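Local structure of DUF1993 domain-containing protein (Shewanella denitrificans, 2OQM) at residues Q66-L69 with I70-V73; D53-V56 with L57-R61; T164-G167 with I168-N172; S100-T103 with L104-R108. The protein is of unknown function but is a mainly helical member of the DUF1993 family, probably related to DinB proteins, and assembles as a pair of subunits. One frame throughout, in Å; residues are numbered along the deposited sequence.

Contact 1 of 4, residues Q66-L69 with I70-V73; sequences QFNL and IRQV
Phe-67 and Arg-71 meet at the start of helix 69-87, where the arginine folds back over one face of the ring. Bends at chi2 (-73°) and chi3 curl the chain of Arg-71 back, laying NE and NH2 over that face. CB sits 3.5 Å from Phe-67 CB, NE passes over CD1 and CE1, and NH2 comes to 3.7 Å from Phe-67 CZ. The guanidinium stands steeply to the ring, the planes 70° apart, with Arg-71 CZ 4.4 Å from the ring centroid: a cation-pi contact offset toward the rim. NH1 turns to Gln-74 instead.

Asn-68 is the N-cap. A chi1 of 68° swings its amide in over the first turn, where OD1 accepts from Arg-71 N at 3.1 Å, while Arg-71 CG brushes the same oxygen. Asparagine suits the N-cap because its short side chain holds a carbonyl oxygen within reach of the N-H groups left open in the first turn.

Gln-72, bent at chi2, turns NE2 back along the chain to give a straight bond of 3.1 Å to Phe-67 O. The acceptor lies in the plane of the glutamine amide, but the donor stands above the carbonyl plane of Phe-67. OE1 of the same amide is hydrogen-bonded to His-161 ND1 of helix 146-172. Both ends of a buried amide are thus satisfied, which should fix its rotation and tie the loop before the helix to the helix itself.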
# COMPACT_ATOMS: atom_id res chain seq x y z
N GLN A 66 -18.70 -4.14 -2.59
CA GLN A 66 -17.25 -4.36 -2.62
C GLN A 66 -16.95 -5.86 -2.60
O GLN A 66 -17.67 -6.65 -2.00
CB GLN A 66 -16.54 -3.64 -1.46
CG GLN A 66 -15.04 -3.65 -1.69
CD GLN A 66 -14.26 -2.73 -0.75
OE1 GLN A 66 -13.60 -1.80 -1.19
NE2 GLN A 66 -14.28 -3.04 0.49
N PHE A 67 -15.91 -6.26 -3.34
CA PHE A 67 -15.47 -7.69 -3.42
C PHE A 67 -15.22 -8.27 -2.04
O PHE A 67 -14.71 -7.61 -1.19
CB PHE A 67 -14.19 -7.79 -4.21
CG PHE A 67 -14.33 -7.56 -5.68
CD1 PHE A 67 -15.21 -8.28 -6.41
CD2 PHE A 67 -13.51 -6.65 -6.33
CE1 PHE A 67 -15.31 -8.10 -7.76
CE2 PHE A 67 -13.59 -6.49 -7.71
CZ PHE A 67 -14.48 -7.20 -8.40
N ASN A 68 -15.59 -9.54 -1.86
CA ASN A 68 -15.43 -10.20 -0.59
C ASN A 68 -13.98 -10.69 -0.35
O ASN A 68 -13.08 -10.40 -1.14
CB ASN A 68 -16.43 -11.32 -0.44
CG ASN A 68 -16.17 -12.48 -1.40
OD1 ASN A 68 -15.11 -12.56 -2.02
ND2 ASN A 68 -17.13 -13.40 -1.48
N LEU A 69 -13.75 -11.34 0.78
CA LEU A 69 -12.40 -11.66 1.20
C LEU A 69 -11.68 -12.58 0.20
O LEU A 69 -10.54 -12.37 -0.11
CB LEU A 69 -12.39 -12.25 2.63
CG LEU A 69 -11.04 -12.68 3.24
CD1 LEU A 69 -10.06 -11.47 3.30
CD2 LEU A 69 -11.32 -13.23 4.64
N ILE A 70 -12.39 -13.59 -0.29
CA ILE A 70 -11.84 -14.52 -1.29
C ILE A 70 -11.31 -13.69 -2.48
O ILE A 70 -10.19 -13.86 -2.96
CB ILE A 70 -12.89 -15.48 -1.78
CG1 ILE A 70 -13.23 -16.52 -0.71
CG2 ILE A 70 -12.38 -16.19 -3.07
CD1 ILE A 70 -14.63 -17.23 -0.89
N ARG A 71 -12.12 -12.73 -2.91
CA ARG A 71 -11.77 -11.92 -4.06
C ARG A 71 -10.60 -10.99 -3.82
O ARG A 71 -9.73 -10.83 -4.65
CB ARG A 71 -12.98 -11.10 -4.55
CG ARG A 71 -14.07 -11.90 -5.16
CD ARG A 71 -13.72 -12.41 -6.54
NE ARG A 71 -13.62 -11.40 -7.59
CZ ARG A 71 -12.55 -11.18 -8.38
NH1 ARG A 71 -11.43 -11.89 -8.25
NH2 ARG A 71 -12.62 -10.24 -9.34
N GLN A 72 -10.54 -10.39 -2.64
CA GLN A 72 -9.41 -9.56 -2.29
C GLN A 72 -8.11 -10.35 -2.41
O GLN A 72 -7.11 -9.79 -2.86
CB GLN A 72 -9.53 -9.01 -0.86
CG GLN A 72 -10.71 -8.10 -0.54
CD GLN A 72 -10.70 -6.87 -1.43
OE1 GLN A 72 -9.63 -6.33 -1.71
NE2 GLN A 72 -11.88 -6.41 -1.86
N VAL A 73 -8.11 -11.60 -1.92
CA VAL A 73 -6.90 -12.44 -1.93
C VAL A 73 -6.53 -12.73 -3.38
O VAL A 73 -5.36 -12.61 -3.76
CB VAL A 73 -7.07 -13.71 -1.10
CG1 VAL A 73 -5.91 -14.70 -1.28
CG2 VAL A 73 -7.25 -13.32 0.42

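Contact 2 of 4, residues D53-V56 with L57-R61; sequences DMDV and LLNSR. With FMT (formic acid), chain I.
Asn-59 reaches back to Asp-55 just where helix 54-58 ends. From its CB, 3.5 Å from Asp-55 O, the chain leads to CG, placed beside the backbone N and anti to the carbonyl carbon (chi1 -71°) and 3.6 Å from Asp-55 O, and on to ND2, which donates to that same oxygen at 2.8 Å. Asn-59 N also donates to Asp-55 O, at 3.0 Å, and the two donors arrive from opposite faces of the carbonyl plane. In one of two conformers of Asp-55, a water links ND2 to OD1. Asparagine suits the place because its short amide carries an N-H donor that reaches back to a carbonyl one turn earlier.

On the inner side, selenomethionine Met-54 lays SE against Leu-57 CD1 and CG against Leu-58 CD1, each at 4.1 Å; its flexible chain also touches helix 13-50.

Beyond the helix, Arg-61 NE donates to O2 of a formic acid molecule, probably from the crystallisation liquor, at 3.1 Å, while NH1 bonds to Gln-66 O. Replacing the arginine by alanine removes the guanidinium and would probably leave Gln-66 O without this donor.

At the other end Asp-53 OD1 takes the N-H of Asp-55, from above the carboxylate plane. The whole is a short helix with an aspartate N-cap and a side-chain-to-backbone bond closing its C-terminal turn.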
# COMPACT_ATOMS: atom_id res chain seq x y z
N ASP A 53 -17.55 -20.33 11.48
CA ASP A 53 -17.33 -21.07 10.26
C ASP A 53 -16.43 -20.23 9.35
O ASP A 53 -16.70 -19.06 9.10
CB ASP A 53 -18.70 -21.28 9.65
CG ASP A 53 -18.65 -21.93 8.33
OD1 ASP A 53 -17.54 -22.32 7.92
OD2 ASP A 53 -19.74 -22.05 7.70
N MSE A 54 -15.34 -20.82 8.85
CA MSE A 54 -14.39 -20.08 7.99
C MSE A 54 -15.08 -19.52 6.71
O MSE A 54 -14.70 -18.47 6.20
CB MSE A 54 -13.22 -20.99 7.60
CG MSE A 54 -12.16 -20.40 6.69
SE MSE A 54 -11.30 -18.73 7.33
CE MSE A 54 -10.49 -19.30 8.90
N ASP A 55 -16.07 -20.24 6.21
CA ASP A 55 -16.86 -19.82 5.05
C ASP A 55 -17.46 -18.43 5.23
O ASP A 55 -17.56 -17.63 4.27
CB ASP A 55 -18.00 -20.84 4.80
CG ASP A 55 -18.59 -20.76 3.39
OD1 ASP A 55 -17.82 -20.80 2.41
OD2 ASP A 55 -19.83 -20.66 3.27
N VAL A 56 -17.90 -18.15 6.45
CA VAL A 56 -18.53 -16.88 6.80
C VAL A 56 -17.51 -15.75 6.62
O VAL A 56 -17.79 -14.79 5.95
CB VAL A 56 -19.10 -16.88 8.27
CG1 VAL A 56 -19.58 -15.45 8.68
CG2 VAL A 56 -20.27 -17.87 8.42
N LEU A 57 -16.28 -15.96 7.13
CA LEU A 57 -15.18 -15.01 6.96
C LEU A 57 -14.79 -14.82 5.50
O LEU A 57 -14.64 -13.68 5.03
CB LEU A 57 -13.93 -15.42 7.80
CG LEU A 57 -14.11 -15.49 9.32
CD1 LEU A 57 -12.87 -16.04 10.00
CD2 LEU A 57 -14.50 -14.09 9.90
N LEU A 58 -14.62 -15.92 4.78
CA LEU A 58 -14.24 -15.87 3.37
C LEU A 58 -15.25 -15.14 2.51
O LEU A 58 -14.86 -14.56 1.51
CB LEU A 58 -14.06 -17.29 2.81
CG LEU A 58 -12.84 -18.09 3.34
CD1 LEU A 58 -12.86 -19.56 2.79
CD2 LEU A 58 -11.54 -17.40 2.99
N ASN A 59 -16.53 -15.18 2.87
CA ASN A 59 -17.53 -14.46 2.09
C ASN A 59 -17.90 -13.09 2.62
O ASN A 59 -18.82 -12.50 2.12
CB ASN A 59 -18.77 -15.32 1.93
CG ASN A 59 -18.54 -16.47 1.00
OD1 ASN A 59 -18.65 -16.30 -0.23
ND2 ASN A 59 -18.13 -17.61 1.55
N SER A 60 -17.18 -12.62 3.64
CA SER A 60 -17.47 -11.34 4.26
C SER A 60 -16.82 -10.25 3.42
O SER A 60 -16.00 -10.52 2.56
CB SER A 60 -16.94 -11.31 5.70
OG SER A 60 -17.41 -10.18 6.45
N ARG A 61 -17.29 -9.03 3.65
CA ARG A 61 -16.91 -7.85 2.90
C ARG A 61 -17.19 -6.59 3.72
O ARG A 61 -17.94 -6.64 4.68
CB ARG A 61 -17.68 -7.76 1.62
CG ARG A 61 -19.17 -7.64 1.83
CD ARG A 61 -19.90 -7.84 0.53
NE ARG A 61 -20.06 -9.22 0.16
CZ ARG A 61 -19.82 -9.72 -1.03
NH1 ARG A 61 -19.32 -8.98 -2.00
NH2 ARG A 61 -20.07 -10.98 -1.23
C FMT I . -22.01 -11.45 2.60
O1 FMT I . -22.25 -12.13 1.59
O2 FMT I . -20.98 -10.75 2.72
O HOH W 1 -16.99 -19.91 -0.00

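Contact 3 of 4, residues T164-G167 with I168-N172; sequences TAYG and ILRHN. With EDO (1,2-ethanediol), chain T.
The Tyr-166 ring and the Arg-170 guanidinium lie side by side one turn apart, pointing the same way, with their planes 68° apart. In one of two conformers of Arg-170, Tyr-166 OH comes up at the guanidinium edge, 3.4 Å from Arg-170 NH1; a water is hydrogen-bonded to Tyr-166 OH at 2.9 Å. The tyrosine ring also makes an edge-to-face contact with Phe-160 of the second subunit. Beside the His-171 ring lies C2 of an ethanediol molecule, whose O2 donates to His-171 O at 2.8 Å; His-171 ND1 is bonded to Leu-62 O of the second subunit.

A chi1 of 176° sends the tyrosine ring outward from the helix next to the arginine, which also projects outward, and OH and NH1 meet at their ends. Underneath, Arg-170 N donates to Tyr-166 O at 2.9 Å, and His-171 N to Gly-167 O at 2.8 Å.

At the far end Asn-172 ND2 turns back to Ile-168 O at 2.9 Å, almost straight, and the backbone N of Asn-172 reaches that oxygen from the opposite face of its plane. Ile-168 and Leu-169 supply branched apolar surface. The arrangement is the regular i to i+4 ladder of a long bundle helix, here 146-172, with one flank turned to its own bundle and another to the partner subunit.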
# COMPACT_ATOMS: atom_id res chain seq x y z
N THR A 164 -7.34 -4.46 2.64
CA THR A 164 -8.77 -4.64 2.66
C THR A 164 -9.07 -6.04 3.16
O THR A 164 -9.98 -6.21 3.93
CB THR A 164 -9.39 -4.41 1.27
OG1 THR A 164 -9.10 -3.08 0.85
CG2 THR A 164 -10.93 -4.60 1.31
N ALA A 165 -8.26 -7.05 2.77
CA ALA A 165 -8.40 -8.41 3.30
C ALA A 165 -8.22 -8.39 4.81
O ALA A 165 -9.00 -8.97 5.55
CB ALA A 165 -7.38 -9.35 2.66
N TYR A 166 -7.17 -7.71 5.26
CA TYR A 166 -6.92 -7.54 6.66
C TYR A 166 -8.09 -6.90 7.38
O TYR A 166 -8.52 -7.36 8.42
CB TYR A 166 -5.66 -6.71 6.80
CG TYR A 166 -5.23 -6.30 8.18
CD1 TYR A 166 -5.88 -5.28 8.87
CD2 TYR A 166 -4.06 -6.88 8.79
CE1 TYR A 166 -5.48 -4.92 10.14
CE2 TYR A 166 -3.63 -6.46 10.01
CZ TYR A 166 -4.32 -5.47 10.68
OH TYR A 166 -3.84 -5.04 11.90
N GLY A 167 -8.62 -5.81 6.82
CA GLY A 167 -9.76 -5.10 7.38
C GLY A 167 -11.03 -5.94 7.53
O GLY A 167 -11.74 -5.87 8.52
N ILE A 168 -11.31 -6.76 6.52
CA ILE A 168 -12.43 -7.67 6.61
C ILE A 168 -12.27 -8.57 7.84
O ILE A 168 -13.23 -8.75 8.60
CB ILE A 168 -12.65 -8.51 5.31
CG1 ILE A 168 -13.06 -7.59 4.15
CG2 ILE A 168 -13.77 -9.54 5.52
CD1 ILE A 168 -12.99 -8.24 2.77
N LEU A 169 -11.08 -9.14 8.02
CA LEU A 169 -10.87 -10.08 9.12
C LEU A 169 -10.95 -9.37 10.44
O LEU A 169 -11.60 -9.81 11.37
CB LEU A 169 -9.53 -10.77 8.97
CG LEU A 169 -9.52 -11.74 7.79
CD1 LEU A 169 -8.05 -12.16 7.50
CD2 LEU A 169 -10.44 -12.93 8.14
N ARG A 170 -10.30 -8.24 10.51
CA ARG A 170 -10.30 -7.42 11.71
C ARG A 170 -11.71 -7.01 12.14
O ARG A 170 -12.10 -7.11 13.30
CB ARG A 170 -9.43 -6.20 11.44
CG ARG A 170 -9.10 -5.36 12.64
CD ARG A 170 -8.29 -6.12 13.68
NE ARG A 170 -8.14 -5.31 14.88
CZ ARG A 170 -7.16 -4.44 15.08
NH1 ARG A 170 -6.20 -4.25 14.19
NH2 ARG A 170 -7.12 -3.75 16.21
N HIS A 171 -12.50 -6.59 11.17
CA HIS A 171 -13.89 -6.20 11.37
C HIS A 171 -14.72 -7.32 11.95
O HIS A 171 -15.63 -7.09 12.73
CB HIS A 171 -14.45 -5.70 10.01
CG HIS A 171 -15.90 -5.33 10.01
ND1 HIS A 171 -16.39 -4.24 10.69
CD2 HIS A 171 -16.95 -5.86 9.34
CE1 HIS A 171 -17.70 -4.15 10.48
NE2 HIS A 171 -18.07 -5.13 9.67
N ASN A 172 -14.43 -8.56 11.55
CA ASN A 172 -15.13 -9.74 12.01
C ASN A 172 -14.67 -10.25 13.37
O ASN A 172 -15.32 -11.12 13.93
CB ASN A 172 -15.02 -10.86 10.96
CG ASN A 172 -16.10 -10.78 9.94
OD1 ASN A 172 -17.16 -11.37 10.15
ND2 ASN A 172 -15.86 -10.04 8.81
C1 EDO T . -17.34 -2.99 14.98
O1 EDO T . -16.54 -1.95 14.45
C2 EDO T . -17.21 -4.30 14.16
O2 EDO T . -16.11 -5.11 14.63
O HOH W 2 -4.57 -2.59 13.17

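Contact 4 of 4, residues S100-T103 with L104-R108; sequences SETT and LAELR
A capping box opens helix 104-119, with Thr-103 at the N-cap and Glu-106 three residues on, each side chain bonding to the other's backbone N-H. Thr-103 OG1 accepts from Glu-106 N at 3.2 Å; a chi1 of 72° turns OG1 in over the first turn, where that N-H lies. In return Glu-106, extended beyond CG, sends OE1 back to Thr-103 N at 3.0 Å, met on the anti side and out of the carboxylate plane. Thr-102 N is modelled implausibly close to the same oxygen, and the detail of that bond is doubtful.

This reciprocal pairing meets N-H groups that the helix itself cannot bond, and threonine and glutamate fit it by having an acceptor at just these two reaches. The carboxylate would probably also be favoured by the positive end of the helix dipole. Were this glutamate an alanine, Thr-103 N would probably lose its side-chain acceptor and the loop end of the box would be freer to turn.

Glu-101 packs its CG 3.6 Å from Glu-106 CB, and its CB 3.8 Å from Leu-107 CD2. Its OE2 is joined by a water to Glu-106 O, while OE1 turns to Gln-74 and Arg-110.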
# COMPACT_ATOMS: atom_id res chain seq x y z
N SER A 100 -11.69 -19.83 -9.24
CA SER A 100 -12.71 -20.76 -8.78
C SER A 100 -12.67 -21.06 -7.28
O SER A 100 -13.49 -21.84 -6.78
CB SER A 100 -12.53 -22.08 -9.53
OG SER A 100 -11.21 -22.59 -9.30
N GLU A 101 -11.69 -20.49 -6.56
CA GLU A 101 -11.45 -20.87 -5.17
C GLU A 101 -12.62 -20.52 -4.27
O GLU A 101 -13.19 -19.42 -4.38
CB GLU A 101 -10.22 -20.15 -4.60
CG GLU A 101 -8.88 -20.54 -5.22
CD GLU A 101 -8.45 -19.71 -6.41
OE1 GLU A 101 -9.24 -18.90 -6.90
OE2 GLU A 101 -7.31 -19.92 -6.89
N THR A 102 -12.98 -21.43 -3.39
CA THR A 102 -14.03 -21.16 -2.41
C THR A 102 -13.60 -21.46 -0.98
O THR A 102 -14.31 -21.12 -0.04
CB THR A 102 -15.31 -21.98 -2.74
OG1 THR A 102 -15.02 -23.38 -2.79
CG2 THR A 102 -15.87 -21.57 -4.09
N THR A 103 -12.43 -22.08 -0.81
CA THR A 103 -12.00 -22.52 0.49
C THR A 103 -10.65 -21.95 0.85
O THR A 103 -9.91 -21.47 -0.02
CB THR A 103 -11.91 -24.03 0.57
OG1 THR A 103 -10.77 -24.48 -0.20
CG2 THR A 103 -13.23 -24.67 0.07
N LEU A 104 -10.35 -21.95 2.14
CA LEU A 104 -9.05 -21.45 2.62
C LEU A 104 -7.92 -22.28 1.99
O LEU A 104 -6.92 -21.72 1.57
CB LEU A 104 -8.97 -21.42 4.16
CG LEU A 104 -7.67 -20.81 4.76
CD1 LEU A 104 -7.30 -19.51 4.12
CD2 LEU A 104 -7.79 -20.62 6.26
N ALA A 105 -8.10 -23.60 1.85
CA ALA A 105 -7.04 -24.42 1.30
C ALA A 105 -6.67 -23.97 -0.10
O ALA A 105 -5.50 -23.87 -0.48
CB ALA A 105 -7.44 -25.92 1.29
N GLU A 106 -7.71 -23.68 -0.87
CA GLU A 106 -7.54 -23.30 -2.24
C GLU A 106 -6.84 -21.97 -2.36
O GLU A 106 -6.07 -21.74 -3.27
CB GLU A 106 -8.89 -23.24 -2.89
CG GLU A 106 -9.52 -24.63 -3.02
CD GLU A 106 -10.94 -24.56 -3.58
OE1 GLU A 106 -11.65 -23.58 -3.31
OE2 GLU A 106 -11.32 -25.52 -4.29
N LEU A 107 -7.17 -21.05 -1.47
CA LEU A 107 -6.52 -19.75 -1.42
C LEU A 107 -5.08 -19.88 -1.02
O LEU A 107 -4.23 -19.24 -1.61
CB LEU A 107 -7.24 -18.80 -0.47
CG LEU A 107 -8.61 -18.29 -0.91
CD1 LEU A 107 -9.16 -17.37 0.16
CD2 LEU A 107 -8.56 -17.57 -2.31
N ARG A 108 -4.78 -20.75 -0.05
CA ARG A 108 -3.37 -20.99 0.31
C ARG A 108 -2.59 -21.55 -0.87
O ARG A 108 -1.43 -21.18 -1.07
CB ARG A 108 -3.25 -21.99 1.44
CG ARG A 108 -3.97 -21.58 2.67
CD ARG A 108 -3.06 -21.05 3.70
NE ARG A 108 -3.56 -21.28 5.07
CZ ARG A 108 -3.24 -20.51 6.09
NH1 ARG A 108 -2.45 -19.44 5.92
NH2 ARG A 108 -3.73 -20.77 7.27
O HOH W 3 -5.88 -22.06 -6.29

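Contacts 1, 2 and 4 cluster where loops enter or leave helices, and contact 3 lies on the long helix 146-172 beside two of them. Contact 2 joins contact 1 through Arg-61 NH1 to Gln-66 O (2.8 Å) and Leu-69 N to Ser-60 O (3.0 Å), and contact 3 through Ser-60 OG to Asn-172 ND2 (2.8 Å). Leu-69 of contact 1 packs on Ala-165 and Leu-169 of contact 3. Leu-58 CD2 packs 3.7 Å from Leu-107 CD1, and Ile-70 CG2 3.6 Å from Glu-101 O, which brings contacts 2 and 1 against contact 4. Contacts 3 and 4 do not touch; their centres are about 17 Å apart. Formic acid lies near contacts 1 and 2, but no active site is established.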